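Long-range contacts in Serine/threonine/tyrosine-interacting protein (Homo sapiens, PDB 2R0B), which is a catalytically inactive phosphatase that acts as a nuclear anchor for ERK1/ERK2 and binds the F-box of FBXW7, preventing its assembly into the SCF ubiquitin ligase: residues A[11-16]-A[91-96]; A[64-69]-A[100-105]. All coordinates share one frame; numbering follows the deposited sequence.

Contact 1 of 2, residues A[11-16]-A[91-96]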
loop_
_atom_site.group_PDB
_atom_site.type_symbol
_atom_site.label_atom_id
_atom_site.label_comp_id
_atom_site.label_asym_id
_atom_site.label_seq_id
_atom_site.Cartn_x
_atom_site.Cartn_y
_atom_site.Cartn_z
ATOM N N PRO A 11 0.991 9.401 -9.417
ATOM C CA PRO A 11 2.248 10.122 -9.207
ATOM C C PRO A 11 2.796 10.036 -7.777
ATOM O O PRO A 11 2.168 10.514 -6.826
ATOM C CB PRO A 11 1.896 11.542 -9.601
ATOM C CG PRO A 11 0.805 11.395 -10.587
ATOM C CD PRO A 11 -0.023 10.226 -10.111
ATOM N N GLY A 12 3.972 9.420 -7.631
ATOM C CA GLY A 12 4.605 9.339 -6.323
ATOM C C GLY A 12 4.146 8.207 -5.407
ATOM O O GLY A 12 4.627 8.107 -4.273
ATOM N N LEU A 13 3.256 7.346 -5.876
ATOM C CA LEU A 13 2.762 6.234 -5.031
ATOM C C LEU A 13 2.955 4.936 -5.780
ATOM O O LEU A 13 2.383 4.750 -6.847
ATOM C CB LEU A 13 1.288 6.428 -4.662
ATOM C CG LEU A 13 0.600 5.334 -3.848
ATOM C CD1 LEU A 13 1.228 5.229 -2.467
ATOM C CD2 LEU A 13 -0.913 5.563 -3.739
ATOM N N PHE A 14 3.771 4.050 -5.215
ATOM C CA PHE A 14 4.153 2.802 -5.837
ATOM C C PHE A 14 3.596 1.636 -5.029
ATOM O O PHE A 14 3.424 1.745 -3.808
ATOM C CB PHE A 14 5.686 2.661 -5.874
ATOM C CG PHE A 14 6.391 3.706 -6.704
ATOM C CD1 PHE A 14 6.967 3.350 -7.925
ATOM C CD2 PHE A 14 6.515 5.020 -6.259
ATOM C CE1 PHE A 14 7.651 4.293 -8.693
ATOM C CE2 PHE A 14 7.205 5.982 -7.036
ATOM C CZ PHE A 14 7.750 5.608 -8.261
ATOM N N LEU A 15 3.342 0.523 -5.717
ATOM C CA LEU A 15 2.770 -0.676 -5.094
ATOM C C LEU A 15 3.578 -1.878 -5.527
ATOM O O LEU A 15 3.837 -2.059 -6.717
ATOM C CB LEU A 15 1.309 -0.850 -5.533
ATOM C CG LEU A 15 0.571 -2.154 -5.163
ATOM C CD1 LEU A 15 0.424 -2.375 -3.661
ATOM C CD2 LEU A 15 -0.793 -2.255 -5.862
ATOM N N GLY A 16 3.965 -2.726 -4.573
ATOM C CA GLY A 16 4.873 -3.827 -4.913
ATOM C C GLY A 16 4.752 -4.991 -3.948
ATOM O O GLY A 16 4.070 -4.878 -2.945
ATOM N N GLY A 91 8.026 13.934 -1.283
ATOM C CA GLY A 91 8.488 12.564 -1.100
ATOM C C GLY A 91 7.692 11.596 -1.962
ATOM O O GLY A 91 6.724 11.978 -2.641
ATOM N N LYS A 92 8.095 10.336 -1.928
ATOM C CA LYS A 92 7.393 9.280 -2.670
ATOM C C LYS A 92 7.270 8.044 -1.796
ATOM O O LYS A 92 8.129 7.778 -0.957
ATOM C CB LYS A 92 8.071 8.992 -4.009
ATOM C CG LYS A 92 8.172 10.239 -4.886
ATOM C CD LYS A 92 8.405 9.929 -6.325
ATOM C CE LYS A 92 8.733 11.224 -7.080
ATOM N NZ LYS A 92 10.093 11.755 -6.764
ATOM N N VAL A 93 6.178 7.309 -1.988
ATOM C CA VAL A 93 5.797 6.235 -1.068
ATOM C C VAL A 93 5.730 4.891 -1.801
ATOM O O VAL A 93 5.093 4.753 -2.862
ATOM C CB VAL A 93 4.432 6.514 -0.416
ATOM C CG1 VAL A 93 4.075 5.413 0.568
ATOM C CG2 VAL A 93 4.401 7.897 0.283
ATOM N N LEU A 94 6.395 3.893 -1.232
ATOM C CA LEU A 94 6.208 2.524 -1.697
ATOM C C LEU A 94 5.312 1.813 -0.680
ATOM O O LEU A 94 5.616 1.816 0.520
ATOM C CB LEU A 94 7.551 1.787 -1.818
ATOM C CG LEU A 94 7.469 0.252 -1.947
ATOM C CD1 LEU A 94 6.674 -0.192 -3.195
ATOM C CD2 LEU A 94 8.884 -0.348 -1.945
ATOM N N VAL A 95 4.202 1.241 -1.141
ATOM C CA VAL A 95 3.375 0.377 -0.290
ATOM C C VAL A 95 3.608 -1.073 -0.727
ATOM O O VAL A 95 3.415 -1.410 -1.893
ATOM C CB VAL A 95 1.877 0.673 -0.444
ATOM C CG1 VAL A 95 1.074 -0.239 0.519
ATOM C CG2 VAL A 95 1.596 2.147 -0.192
ATOM N N HIS A 96 4.040 -1.927 0.198
ATOM C CA HIS A 96 4.287 -3.311 -0.149
ATOM C C HIS A 96 3.703 -4.253 0.888
ATOM O O HIS A 96 3.553 -3.890 2.068
ATOM C CB HIS A 96 5.791 -3.583 -0.418
ATOM C CG HIS A 96 6.622 -3.743 0.819
ATOM N ND1 HIS A 96 6.574 -4.879 1.607
ATOM C CD2 HIS A 96 7.520 -2.911 1.407
ATOM C CE1 HIS A 96 7.409 -4.735 2.622
ATOM N NE2 HIS A 96 7.998 -3.558 2.520
#

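Contact 2 of 2, residues A[64-69]-A[100-105]. With SO4 (sulfate ion), chain B.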
loop_
_atom_site.group_PDB
_atom_site.type_symbol
_atom_site.label_atom_id
_atom_site.label_comp_id
_atom_site.label_asym_id
_atom_site.label_seq_id
_atom_site.Cartn_x
_atom_site.Cartn_y
_atom_site.Cartn_z
ATOM N N ILE A 64 -0.736 -7.096 9.760
ATOM C CA ILE A 64 -2.053 -7.388 9.159
ATOM C C ILE A 64 -2.023 -8.762 8.503
ATOM O O ILE A 64 -1.094 -9.051 7.745
ATOM C CB ILE A 64 -2.414 -6.337 8.051
ATOM C CG1 ILE A 64 -2.603 -4.942 8.677
ATOM C CG2 ILE A 64 -3.679 -6.788 7.265
ATOM C CD1 ILE A 64 -2.774 -3.792 7.734
ATOM N N ALA A 65 -3.021 -9.601 8.795
ATOM C CA ALA A 65 -3.207 -10.880 8.090
ATOM C C ALA A 65 -4.030 -10.720 6.819
ATOM O O ALA A 65 -4.964 -9.899 6.773
ATOM C CB ALA A 65 -3.881 -11.870 9.001
ATOM N N ASP A 66 -3.699 -11.496 5.788
ATOM C CA ASP A 66 -4.501 -11.511 4.557
ATOM C C ASP A 66 -5.669 -12.491 4.642
ATOM O O ASP A 66 -5.618 -13.607 4.119
ATOM C CB ASP A 66 -3.643 -11.794 3.314
ATOM C CG ASP A 66 -4.442 -11.701 2.022
ATOM O OD1 ASP A 66 -5.438 -10.948 1.998
ATOM O OD2 ASP A 66 -4.080 -12.371 1.028
ATOM N N ASN A 67 -6.714 -12.088 5.356
ATOM C CA ASN A 67 -7.930 -12.889 5.423
ATOM C C ASN A 67 -9.172 -12.010 5.569
ATOM O O ASN A 67 -9.069 -10.890 6.070
ATOM C CB ASN A 67 -7.848 -14.000 6.474
ATOM C CG ASN A 67 -7.949 -13.492 7.883
ATOM O OD1 ASN A 67 -9.002 -13.001 8.311
ATOM N ND2 ASN A 67 -6.881 -13.660 8.642
ATOM N N PRO A 68 -10.329 -12.507 5.102
ATOM C CA PRO A 68 -11.546 -11.674 5.077
ATOM C C PRO A 68 -12.081 -11.140 6.415
ATOM O O PRO A 68 -12.914 -10.222 6.417
ATOM C CB PRO A 68 -12.581 -12.537 4.343
ATOM C CG PRO A 68 -12.008 -13.918 4.248
ATOM C CD PRO A 68 -10.529 -13.845 4.509
ATOM N N VAL A 69 -11.640 -11.684 7.542
ATOM C CA VAL A 69 -12.104 -11.112 8.808
ATOM C C VAL A 69 -11.103 -10.146 9.463
ATOM O O VAL A 69 -11.405 -9.518 10.473
ATOM C CB VAL A 69 -12.598 -12.190 9.805
ATOM C CG1 VAL A 69 -13.478 -13.209 9.085
ATOM C CG2 VAL A 69 -11.438 -12.877 10.479
ATOM N N GLY A 100 1.850 -8.300 -2.884
ATOM C CA GLY A 100 1.374 -7.088 -3.566
ATOM C C GLY A 100 0.047 -7.351 -4.275
ATOM O O GLY A 100 -0.214 -6.827 -5.366
ATOM N N ILE A 101 -0.809 -8.152 -3.654
ATOM C CA ILE A 101 -2.059 -8.555 -4.299
ATOM C C ILE A 101 -3.298 -8.121 -3.530
ATOM O O ILE A 101 -4.259 -7.629 -4.121
ATOM C CB ILE A 101 -2.095 -10.062 -4.557
ATOM C CG1 ILE A 101 -1.042 -10.409 -5.616
ATOM C CG2 ILE A 101 -3.504 -10.537 -4.966
ATOM C CD1 ILE A 101 -0.956 -11.878 -5.970
ATOM N N SER A 102 -3.290 -8.363 -2.224
ATOM C CA SER A 102 -4.506 -8.228 -1.433
ATOM C C SER A 102 -4.452 -7.141 -0.370
ATOM O O SER A 102 -5.167 -6.159 -0.496
ATOM C CB SER A 102 -4.896 -9.553 -0.798
ATOM O OG SER A 102 -6.096 -9.364 -0.058
ATOM N N ARG A 103 -3.654 -7.320 0.678
ATOM C CA ARG A 103 -3.498 -6.278 1.718
ATOM C C ARG A 103 -2.948 -4.939 1.175
ATOM O O ARG A 103 -3.543 -3.845 1.347
ATOM C CB ARG A 103 -2.573 -6.790 2.838
ATOM C CG ARG A 103 -3.107 -8.056 3.586
ATOM C CD ARG A 103 -2.069 -8.740 4.468
ATOM N NE ARG A 103 -1.056 -9.427 3.658
ATOM C CZ ARG A 103 -0.043 -10.135 4.152
ATOM N NH1 ARG A 103 0.091 -10.316 5.472
ATOM N NH2 ARG A 103 0.812 -10.714 3.318
ATOM N N SER A 104 -1.789 -5.020 0.534
ATOM C CA SER A 104 -1.135 -3.838 0.004
ATOM C C SER A 104 -2.021 -3.118 -1.027
ATOM O O SER A 104 -2.186 -1.875 -0.955
ATOM C CB SER A 104 0.219 -4.215 -0.577
ATOM O OG SER A 104 0.066 -5.273 -1.486
ATOM N N ALA A 105 -2.635 -3.896 -1.920
ATOM C CA ALA A 105 -3.528 -3.318 -2.920
ATOM C C ALA A 105 -4.692 -2.614 -2.249
ATOM O O ALA A 105 -5.066 -1.519 -2.664
ATOM C CB ALA A 105 -4.051 -4.376 -3.882
HETATM S S SO4 B . -0.468 -9.015 0.066
HETATM O O1 SO4 B . -0.806 -9.605 -1.229
HETATM O O2 SO4 B . -1.613 -9.261 0.933
HETATM O O3 SO4 B . 0.679 -9.681 0.678
HETATM O O4 SO4 B . -0.185 -7.586 -0.049
#

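Contact 1 of 2, residues A[11-16]-A[91-96]
L13 to G16 pair in parallel with V93 to H96, two strands of the central sheet of the dual-specificity phosphatase fold. The second of them leads directly into the phosphate-binding loop. Four backbone hydrogen bonds join the two segments: V93 N to G12 O, F14 N to V93 O, V95 N to F14 O, and G16 N to V95 O, the last the longest at 3.0 Å. The V95 N bond is almost straight at its hydrogen (179°), although the donor sits tilted from the plane of the F14 carbonyl.

G12, just ahead of the strand, has a positive phi of 84°, where a beta carbon would clash with the P11 carbonyl oxygen; the methylenes of K92 pack on its bare CA, CD at 3.8 Å. Because F14 places CG beside its own backbone N (chi1 -63°), the ring turns an edge to V93 O, with CD2 3.7 Å from that oxygen. L94 CD1 reaches across to 4.0 Å from both F14 CB and G16 N; the bare CA of G16 suits a position where this methyl comes so close. On the other face, L13 CD1 meets V95 CG2 at 3.8 Å, and apolar side chains suit this face because helices 76-88 and 103-116 pack against it.

That surface of L13, L15, V93 and V95 is packed by helix 103-116, through Y111 and V108, and by I83 of helix 76-88. On the reverse, F14 meets the H32 ring and L94 meets S20. Within the sheet, strand 7-10 flanks 13-16, while strand 36-41 borders 93-96.

Contact 2 of 2, residues A[64-69]-A[100-105]
D66, the centre of an inverse gamma turn in an otherwise irregular loop, brings its CA to 6.0 Å from that of R103, where the phosphate-binding loop of the tyrosine phosphatase family passes into helix 103-116. In this pseudophosphatase, glycine follows H96 where active relatives carry the catalytic cysteine, yet the loop still cradles a sulfate, probably from the crystallisation liquor. The loop's backbone N atoms point inward at the anion: I101 N and S102 N share sulfate O1, and N98 and A99 add their own amides.

R103 supplies the charge. A bend at chi3 (-72°) turns NE back to sulfate O2, 2.8 Å away in a nearly straight bond (169°), and R103 N grips the same oxygen. NH2 donates to sulfate O3 at 2.8 Å, while NH1 donates to I64 O at 2.9 Å, close to the guanidinium plane and in the plane of the carbonyl; E45 forms a salt bridge to NH1. The flat group is thus held along its edge, with D66 CB over one face, 3.5 Å from NE. I64 and R103 run past each other in opposite directions, CG2 of I64 3.8 Å from CD of R103. A leucine in place of R103 would probably leave I64 O without this donor and sulfate O2 and O3 without their guanidinium bonds.

D66 probably matches the general-acid aspartate of active relatives. Here OD1 also accepts from N137 ND2, and S102 OG donates to OD1 at 2.7 Å, approaching on the syn side, 32° out of the carboxylate plane.

The centres of contacts 1 and 2 lie about 17 Å apart, on opposite sides of the chain's centre but within one phosphatase domain. Their segments alternate along the chain: 11-16, 64-69, 91-96, 100-105. Strand 93-96 of contact 1 ends just before the phosphate-binding loop, which runs into helix 103-116 in contact 2; strand 58-63, at the edge of the same sheet, leads into 64-69, so both segments of contact 2 follow closely on strands of the sheet. The two contacts also touch directly, L15 CD1 lying 3.6 Å from S104 CB, and helix 103-116 packs on the sheet through L15 and V95. The buried parallel strands probably help to position the pocket, a framework this pseudophosphatase retains without catalytic activity.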